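Local structure of acinetobacter secreted protease CpaA (Acinetobacter nosocomialis M2, 6O38) at residues M116-I130 with T141-D155. The protein probably cleaves proteins outside the cell as a zinc metalloprotease, secreted by the type II system with the help of its chaperone CpaB. Sequence-based numbering, arbitrary orientation.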
HETATM    1  N   MSE A 116      12.822   5.381  22.211  1.00 65.06           N
HETATM    2  CA  MSE A 116      13.062   3.956  22.020  1.00 63.96           C
HETATM    3  C   MSE A 116      13.661   3.310  23.265  1.00 64.70           C
HETATM    4  O   MSE A 116      14.650   3.792  23.817  1.00 66.31           O
HETATM    5  CB  MSE A 116      13.976   3.726  20.818  1.00 66.73           C
HETATM    6  CG  MSE A 116      14.264   2.264  20.538  1.00 65.87           C
HETATM    7 SE   MSE A 116      14.851   1.981  18.706  0.33 65.03          SE
HETATM    8  CE  MSE A 116      13.254   2.635  17.801  1.00 63.76           C
ATOM      9  N   GLN A 117      13.046   2.213  23.704  1.00 62.79           N
ATOM     10  CA  GLN A 117      13.492   1.483  24.880  1.00 63.40           C
ATOM     11  C   GLN A 117      13.410  -0.009  24.596  1.00 62.37           C
ATOM     12  O   GLN A 117      12.726  -0.448  23.668  1.00 61.10           O
ATOM     13  CB  GLN A 117      12.650   1.831  26.117  1.00 63.76           C
ATOM     14  CG  GLN A 117      12.594   3.315  26.439  1.00 65.12           C
ATOM     15  CD  GLN A 117      11.758   3.613  27.666  1.00 66.01           C
ATOM     16  OE1 GLN A 117      11.920   2.982  28.711  1.00 66.59           O
ATOM     17  NE2 GLN A 117      10.848   4.573  27.543  1.00 66.22           N
ATOM     18  N   LYS A 118      14.123  -0.790  25.404  1.00 62.34           N
ATOM     19  CA  LYS A 118      14.149  -2.240  25.274  1.00 61.61           C
ATOM     20  C   LYS A 118      13.716  -2.880  26.584  1.00 61.82           C
ATOM     21  O   LYS A 118      14.261  -2.561  27.645  1.00 63.03           O
ATOM     22  CB  LYS A 118      15.544  -2.736  24.885  1.00 62.21           C
ATOM     23  CG  LYS A 118      15.668  -4.251  24.830  1.00 61.76           C
ATOM     24  CD  LYS A 118      16.908  -4.679  24.063  1.00 62.20           C
ATOM     25  CE  LYS A 118      17.846  -5.493  24.941  1.00 63.23           C
ATOM     26  NZ  LYS A 118      18.548  -6.556  24.171  1.00 63.37           N
ATOM     27  N   VAL A 119      12.738  -3.778  26.508  1.00 60.71           N
ATOM     28  CA  VAL A 119      12.335  -4.602  27.642  1.00 60.96           C
ATOM     29  C   VAL A 119      12.908  -5.995  27.419  1.00 61.29           C
ATOM     30  O   VAL A 119      12.527  -6.688  26.468  1.00 60.79           O
ATOM     31  CB  VAL A 119      10.807  -4.644  27.798  1.00 60.16           C
ATOM     32  CG1 VAL A 119      10.415  -5.609  28.906  1.00 60.32           C
ATOM     33  CG2 VAL A 119      10.271  -3.252  28.091  1.00 60.08           C
ATOM     34  N   LEU A 120      13.818  -6.407  28.296  1.00 63.23           N
ATOM     35  CA  LEU A 120      14.595  -7.625  28.118  1.00 63.72           C
ATOM     36  C   LEU A 120      14.329  -8.561  29.292  1.00 64.12           C
ATOM     37  O   LEU A 120      14.464  -8.161  30.452  1.00 64.61           O
ATOM     38  CB  LEU A 120      16.083  -7.272  27.976  1.00 64.50           C
ATOM     39  CG  LEU A 120      17.239  -8.270  27.887  1.00 65.28           C
ATOM     40  CD1 LEU A 120      17.902  -8.408  29.239  1.00 66.28           C
ATOM     41  CD2 LEU A 120      16.815  -9.628  27.327  1.00 65.04           C
ATOM     42  N   ILE A 121      13.950  -9.800  28.982  1.00 65.83           N
ATOM     43  CA  ILE A 121      13.618 -10.817  29.977  1.00 66.22           C
ATOM     44  C   ILE A 121      14.717 -11.870  29.997  1.00 67.24           C
ATOM     45  O   ILE A 121      15.120 -12.377  28.943  1.00 67.31           O
ATOM     46  CB  ILE A 121      12.252 -11.460  29.680  1.00 65.40           C
ATOM     47  CG1 ILE A 121      11.139 -10.414  29.771  1.00 64.52           C
ATOM     48  CG2 ILE A 121      11.984 -12.614  30.633  1.00 65.74           C
ATOM     49  CD1 ILE A 121       9.761 -10.975  29.525  1.00 63.73           C
ATOM     50  N   GLN A 122      15.198 -12.201  31.196  1.00 69.70           N
ATOM     51  CA  GLN A 122      16.259 -13.179  31.386  1.00 70.88           C
ATOM     52  C   GLN A 122      15.839 -14.226  32.411  1.00 71.22           C
ATOM     53  O   GLN A 122      14.809 -14.106  33.080  1.00 70.72           O
ATOM     54  CB  GLN A 122      17.559 -12.514  31.856  1.00 71.93           C
ATOM     55  CG  GLN A 122      17.958 -11.286  31.080  1.00 71.81           C
ATOM     56  CD  GLN A 122      19.257 -10.683  31.576  1.00 72.94           C
ATOM     57  OE1 GLN A 122      19.328 -10.172  32.696  1.00 73.85           O
ATOM     58  NE2 GLN A 122      20.292 -10.742  30.748  1.00 73.39           N
ATOM     59  N   ASP A 123      16.670 -15.270  32.519  1.00 70.68           N
ATOM     60  CA  ASP A 123      16.444 -16.316  33.513  1.00 71.09           C
ATOM     61  C   ASP A 123      16.391 -15.732  34.919  1.00 71.35           C
ATOM     62  O   ASP A 123      15.534 -16.112  35.727  1.00 71.21           O
ATOM     63  CB  ASP A 123      17.535 -17.384  33.413  1.00 72.12           C
ATOM     64  CG  ASP A 123      17.245 -18.413  32.334  1.00 72.14           C
ATOM     65  OD1 ASP A 123      16.075 -18.496  31.899  1.00 71.28           O
ATOM     66  OD2 ASP A 123      18.174 -19.136  31.924  1.00 73.03           O
ATOM     67  N   ASP A 124      17.286 -14.788  35.219  1.00 72.19           N
ATOM     68  CA  ASP A 124      17.391 -14.184  36.540  1.00 72.89           C
ATOM     69  C   ASP A 124      16.534 -12.934  36.695  1.00 72.50           C
ATOM     70  O   ASP A 124      16.364 -12.457  37.822  1.00 74.07           O
ATOM     71  CB  ASP A 124      18.858 -13.847  36.842  1.00 74.86           C
ATOM     72  CG  ASP A 124      19.495 -12.994  35.755  1.00 74.56           C
ATOM     73  OD1 ASP A 124      18.836 -12.764  34.719  1.00 72.91           O
ATOM     74  OD2 ASP A 124      20.661 -12.566  35.927  1.00 76.07           O
ATOM     75  N   LYS A 125      15.987 -12.398  35.603  1.00 72.74           N
ATOM     76  CA  LYS A 125      15.072 -11.253  35.642  1.00 72.15           C
ATOM     77  C   LYS A 125      13.827 -11.639  34.848  1.00 70.51           C
ATOM     78  O   LYS A 125      13.740 -11.379  33.643  1.00 69.89           O
ATOM     79  CB  LYS A 125      15.724  -9.981  35.096  1.00 72.52           C
ATOM     80  CG  LYS A 125      17.027  -9.608  35.783  1.00 74.58           C
ATOM     81  CD  LYS A 125      17.580  -8.299  35.254  1.00 75.11           C
ATOM     82  CE  LYS A 125      18.652  -7.747  36.169  1.00 77.65           C
ATOM     83  NZ  LYS A 125      19.087  -6.400  35.722  1.00 78.18           N
ATOM     84  N   TRP A 126      12.854 -12.246  35.528  1.00 69.29           N
ATOM     85  CA  TRP A 126      11.742 -12.904  34.860  1.00 68.19           C
ATOM     86  C   TRP A 126      10.444 -12.609  35.599  1.00 67.61           C
ATOM     87  O   TRP A 126      10.441 -12.324  36.798  1.00 68.55           O
ATOM     88  CB  TRP A 126      11.974 -14.422  34.773  1.00 68.50           C
ATOM     89  CG  TRP A 126      10.835 -15.194  34.173  1.00 67.78           C
ATOM     90  CD1 TRP A 126      10.639 -15.477  32.853  1.00 67.40           C
ATOM     91  CD2 TRP A 126       9.734 -15.780  34.877  1.00 67.39           C
ATOM     92  NE1 TRP A 126       9.483 -16.204  32.692  1.00 66.66           N
ATOM     93  CE2 TRP A 126       8.909 -16.401  33.920  1.00 66.66           C
ATOM     94  CE3 TRP A 126       9.364 -15.836  36.224  1.00 67.90           C
ATOM     95  CZ2 TRP A 126       7.737 -17.073  34.267  1.00 66.06           C
ATOM     96  CZ3 TRP A 126       8.204 -16.503  36.568  1.00 67.49           C
ATOM     97  CH2 TRP A 126       7.404 -17.112  35.594  1.00 66.47           C
ATOM     98  N   ALA A 127       9.339 -12.688  34.858  1.00 67.54           N
ATOM     99  CA  ALA A 127       7.999 -12.580  35.413  1.00 67.07           C
ATOM    100  C   ALA A 127       7.042 -13.335  34.503  1.00 65.91           C
ATOM    101  O   ALA A 127       7.233 -13.377  33.285  1.00 65.38           O
ATOM    102  CB  ALA A 127       7.557 -11.119  35.560  1.00 66.95           C
ATOM    103  N   GLN A 128       6.012 -13.935  35.107  1.00 67.09           N
ATOM    104  CA  GLN A 128       5.053 -14.720  34.335  1.00 66.07           C
ATOM    105  C   GLN A 128       4.364 -13.867  33.278  1.00 64.95           C
ATOM    106  O   GLN A 128       4.253 -14.269  32.114  1.00 64.33           O
ATOM    107  CB  GLN A 128       4.020 -15.352  35.271  1.00 66.27           C
ATOM    108  CG  GLN A 128       2.952 -16.180  34.573  1.00 65.32           C
ATOM    109  CD  GLN A 128       3.491 -17.490  34.032  1.00 65.58           C
ATOM    110  OE1 GLN A 128       3.992 -18.325  34.784  1.00 66.61           O
ATOM    111  NE2 GLN A 128       3.389 -17.678  32.720  1.00 64.76           N
ATOM    112  N   THR A 129       3.898 -12.682  33.665  1.00 63.13           N
ATOM    113  CA  THR A 129       3.225 -11.773  32.746  1.00 62.22           C
ATOM    114  C   THR A 129       3.750 -10.366  32.981  1.00 62.75           C
ATOM    115  O   THR A 129       3.680  -9.857  34.103  1.00 63.56           O
ATOM    116  CB  THR A 129       1.705 -11.813  32.935  1.00 61.52           C
ATOM    117  OG1 THR A 129       1.240 -13.164  32.816  1.00 61.09           O
ATOM    118  CG2 THR A 129       1.013 -10.948  31.892  1.00 60.57           C
ATOM    119  N   ILE A 130       4.275  -9.746  31.931  1.00 59.48           N
ATOM    120  CA  ILE A 130       4.735  -8.365  31.991  1.00 59.94           C
ATOM    121  C   ILE A 130       3.712  -7.490  31.285  1.00 59.11           C
ATOM    122  O   ILE A 130       3.085  -7.897  30.301  1.00 58.08           O
ATOM    123  CB  ILE A 130       6.140  -8.195  31.372  1.00 60.27           C
ATOM    124  CG1 ILE A 130       6.154  -8.677  29.920  1.00 59.31           C
ATOM    125  CG2 ILE A 130       7.180  -8.938  32.194  1.00 61.28           C
ATOM    126  CD1 ILE A 130       7.105  -7.903  29.032  1.00 59.60           C
ATOM    127  N   THR A 141       8.452   3.751  21.188  1.00 57.87           N
ATOM    128  CA  THR A 141       8.678   2.439  20.601  1.00 56.83           C
ATOM    129  C   THR A 141       9.454   1.584  21.592  1.00 57.36           C
ATOM    130  O   THR A 141      10.454   2.037  22.158  1.00 58.57           O
ATOM    131  CB  THR A 141       9.443   2.550  19.280  1.00 56.58           C
ATOM    132  OG1 THR A 141       8.706   3.374  18.368  1.00 56.16           O
ATOM    133  CG2 THR A 141       9.642   1.176  18.661  1.00 55.54           C
ATOM    134  N   VAL A 142       8.988   0.357  21.808  1.00 55.67           N
ATOM    135  CA  VAL A 142       9.598  -0.557  22.762  1.00 56.15           C
ATOM    136  C   VAL A 142       9.886  -1.879  22.065  1.00 55.85           C
ATOM    137  O   VAL A 142       9.052  -2.386  21.306  1.00 55.10           O
ATOM    138  CB  VAL A 142       8.688  -0.777  23.990  1.00 56.27           C
ATOM    139  CG1 VAL A 142       9.260  -1.847  24.903  1.00 56.84           C
ATOM    140  CG2 VAL A 142       8.499   0.526  24.746  1.00 57.19           C
ATOM    141  N   GLN A 143      11.067  -2.434  22.324  1.00 56.09           N
ATOM    142  CA  GLN A 143      11.438  -3.758  21.844  1.00 56.03           C
ATOM    143  C   GLN A 143      11.369  -4.732  23.012  1.00 56.56           C
ATOM    144  O   GLN A 143      12.111  -4.587  23.991  1.00 57.36           O
ATOM    145  CB  GLN A 143      12.838  -3.754  21.231  1.00 56.40           C
ATOM    146  CG  GLN A 143      13.413  -5.146  21.016  1.00 56.63           C
ATOM    147  CD  GLN A 143      14.862  -5.124  20.569  1.00 57.14           C
ATOM    148  OE1 GLN A 143      15.669  -4.347  21.079  1.00 57.79           O
ATOM    149  NE2 GLN A 143      15.197  -5.979  19.610  1.00 56.86           N
ATOM    150  N   VAL A 144      10.480  -5.714  22.913  1.00 55.42           N
ATOM    151  CA  VAL A 144      10.315  -6.732  23.943  1.00 55.86           C
ATOM    152  C   VAL A 144      11.038  -7.988  23.480  1.00 55.88           C
ATOM    153  O   VAL A 144      10.688  -8.572  22.446  1.00 55.06           O
ATOM    154  CB  VAL A 144       8.830  -7.012  24.224  1.00 55.25           C
ATOM    155  CG1 VAL A 144       8.683  -7.924  25.431  1.00 55.81           C
ATOM    156  CG2 VAL A 144       8.078  -5.707  24.442  1.00 55.17           C
ATOM    157  N   VAL A 145      12.044  -8.407  24.242  1.00 57.93           N
ATOM    158  CA  VAL A 145      12.905  -9.524  23.875  1.00 58.27           C
ATOM    159  C   VAL A 145      13.152 -10.368  25.117  1.00 59.15           C
ATOM    160  O   VAL A 145      13.260  -9.840  26.229  1.00 59.84           O
ATOM    161  CB  VAL A 145      14.232  -9.035  23.251  1.00 58.58           C
ATOM    162  CG1 VAL A 145      14.985  -8.132  24.219  1.00 59.57           C
ATOM    163  CG2 VAL A 145      15.097 -10.211  22.816  1.00 59.14           C
ATOM    164  N   SER A 146      13.215 -11.685  24.933  1.00 60.76           N
ATOM    165  CA  SER A 146      13.439 -12.616  26.030  1.00 61.55           C
ATOM    166  C   SER A 146      14.552 -13.586  25.664  1.00 62.43           C
ATOM    167  O   SER A 146      14.574 -14.119  24.550  1.00 62.22           O
ATOM    168  CB  SER A 146      12.160 -13.388  26.371  1.00 61.06           C
ATOM    169  OG  SER A 146      12.417 -14.400  27.330  1.00 61.80           O
ATOM    170  N   THR A 147      15.472 -13.804  26.602  1.00 63.85           N
ATOM    171  CA  THR A 147      16.483 -14.848  26.490  1.00 64.83           C
ATOM    172  C   THR A 147      16.302 -15.929  27.546  1.00 65.47           C
ATOM    173  O   THR A 147      17.138 -16.835  27.644  1.00 66.35           O
ATOM    174  CB  THR A 147      17.889 -14.249  26.592  1.00 65.44           C
ATOM    175  OG1 THR A 147      18.128 -13.803  27.933  1.00 65.83           O
ATOM    176  CG2 THR A 147      18.042 -13.076  25.634  1.00 64.74           C
ATOM    177  N   ALA A 148      15.235 -15.855  28.335  1.00 66.90           N
ATOM    178  CA  ALA A 148      14.997 -16.829  29.387  1.00 67.43           C
ATOM    179  C   ALA A 148      14.567 -18.169  28.797  1.00 67.62           C
ATOM    180  O   ALA A 148      14.052 -18.255  27.680  1.00 67.20           O
ATOM    181  CB  ALA A 148      13.930 -16.320  30.358  1.00 66.74           C
ATOM    182  N   SER A 149      14.787 -19.230  29.575  1.00 69.23           N
ATOM    183  CA  SER A 149      14.424 -20.573  29.145  1.00 69.38           C
ATOM    184  C   SER A 149      12.997 -20.950  29.516  1.00 68.39           C
ATOM    185  O   SER A 149      12.437 -21.868  28.906  1.00 68.22           O
ATOM    186  CB  SER A 149      15.392 -21.598  29.746  1.00 70.75           C
ATOM    187  OG  SER A 149      15.320 -21.599  31.161  1.00 71.09           O
ATOM    188  N   VAL A 150      12.399 -20.270  30.490  1.00 67.70           N
ATOM    189  CA  VAL A 150      10.990 -20.442  30.823  1.00 66.66           C
ATOM    190  C   VAL A 150      10.217 -19.303  30.173  1.00 65.49           C
ATOM    191  O   VAL A 150      10.627 -18.137  30.254  1.00 65.55           O
ATOM    192  CB  VAL A 150      10.776 -20.485  32.347  1.00 66.82           C
ATOM    193  CG1 VAL A 150       9.574 -19.648  32.761  1.00 65.65           C
ATOM    194  CG2 VAL A 150      10.615 -21.924  32.818  1.00 67.29           C
ATOM    195  N   SER A 151       9.115 -19.638  29.510  1.00 64.17           N
ATOM    196  CA  SER A 151       8.396 -18.668  28.700  1.00 63.06           C
ATOM    197  C   SER A 151       7.531 -17.753  29.565  1.00 62.25           C
ATOM    198  O   SER A 151       7.175 -18.074  30.703  1.00 62.33           O
ATOM    199  CB  SER A 151       7.528 -19.376  27.659  1.00 62.35           C
ATOM    200  OG  SER A 151       6.448 -20.055  28.273  1.00 61.82           O
ATOM    201  N   SER A 152       7.198 -16.595  29.001  1.00 61.50           N
ATOM    202  CA  SER A 152       6.322 -15.619  29.635  1.00 60.83           C
ATOM    203  C   SER A 152       5.450 -15.001  28.546  1.00 59.64           C
ATOM    204  O   SER A 152       5.476 -15.431  27.388  1.00 59.41           O
ATOM    205  CB  SER A 152       7.136 -14.568  30.401  1.00 61.60           C
ATOM    206  OG  SER A 152       8.279 -14.168  29.668  1.00 62.39           O
ATOM    207  N   ASP A 153       4.672 -13.983  28.909  1.00 59.05           N
ATOM    208  CA  ASP A 153       3.787 -13.339  27.951  1.00 57.98           C
ATOM    209  C   ASP A 153       3.533 -11.898  28.374  1.00 57.76           C
ATOM    210  O   ASP A 153       3.898 -11.472  29.472  1.00 58.38           O
ATOM    211  CB  ASP A 153       2.469 -14.111  27.799  1.00 57.21           C
ATOM    212  CG  ASP A 153       1.826 -14.447  29.131  1.00 57.49           C
ATOM    213  OD1 ASP A 153       2.221 -13.857  30.159  1.00 58.08           O
ATOM    214  OD2 ASP A 153       0.921 -15.307  29.149  1.00 57.35           O
ATOM    215  N   ILE A 154       2.896 -11.150  27.476  1.00 54.30           N
ATOM    216  CA  ILE A 154       2.607  -9.733  27.664  1.00 54.28           C
ATOM    217  C   ILE A 154       1.123  -9.574  27.964  1.00 53.70           C
ATOM    218  O   ILE A 154       0.281 -10.200  27.309  1.00 52.78           O
ATOM    219  CB  ILE A 154       3.004  -8.913  26.423  1.00 54.17           C
ATOM    220  CG1 ILE A 154       4.490  -9.096  26.116  1.00 55.00           C
ATOM    221  CG2 ILE A 154       2.675  -7.441  26.621  1.00 54.22           C
ATOM    222  CD1 ILE A 154       4.929  -8.449  24.820  1.00 54.90           C
ATOM    223  N   ASP A 155       0.806  -8.750  28.963  1.00 54.21           N
ATOM    224  CA  ASP A 155      -0.584  -8.410  29.239  1.00 53.61           C
ATOM    225  C   ASP A 155      -1.208  -7.757  28.013  1.00 52.95           C
ATOM    226  O   ASP A 155      -0.611  -6.883  27.380  1.00 53.21           O
ATOM    227  CB  ASP A 155      -0.675  -7.481  30.453  1.00 54.43           C
ATOM    228  CG  ASP A 155      -2.106  -7.283  30.944  1.00 54.26           C
ATOM    229  OD1 ASP A 155      -3.017  -7.072  30.116  1.00 53.46           O
ATOM    230  OD2 ASP A 155      -2.322  -7.342  32.172  1.00 55.04           O
TER
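With CG anti to the backbone N (chi1 176°), the indole of Trp-126 swings across to Val-150, whose CG1 lies over one ring face, displaced toward its rim, 3.5 Å from CZ2; the carbonyl of Ser-151 meets the ring edge. Asp-153 turns CG between its own N and carbonyl carbon (chi1 49°), bringing OD1 within 2.9 Å of Thr-129 OG1, which donates a hydrogen bond on the syn side, close to the carboxylate plane. Asp-123 OD1 accepts two bonds from Ser-149, a fairly straight one from N (2.8 Å, 166° at the hydrogen) and a longer one from OG. Before these turns in the chain, strands 116-121 and 141-146 pair in parallel, from Gln-117 N to Thr-141 O through Thr-147 N to Ile-121 O (2.8 Å). A second parallel ladder joins 129-130 to 152-154, where Asp-155 N reaches Ile-130 O. Between the two ladders Ile-130 CD1 packs on Val-144 CG1 (3.9 Å), and Leu-167 adds to this apolar layer from strand 166-167. Two ladders facing each other across an aliphatic interior fit the beta-sandwich domain of the StcE family. Apolar contacts thus join the layers, while the carboxylates of Asp-123 and Asp-153 tie neighbouring turns and strand starts together, Asp-123 in a solvent-exposed turn.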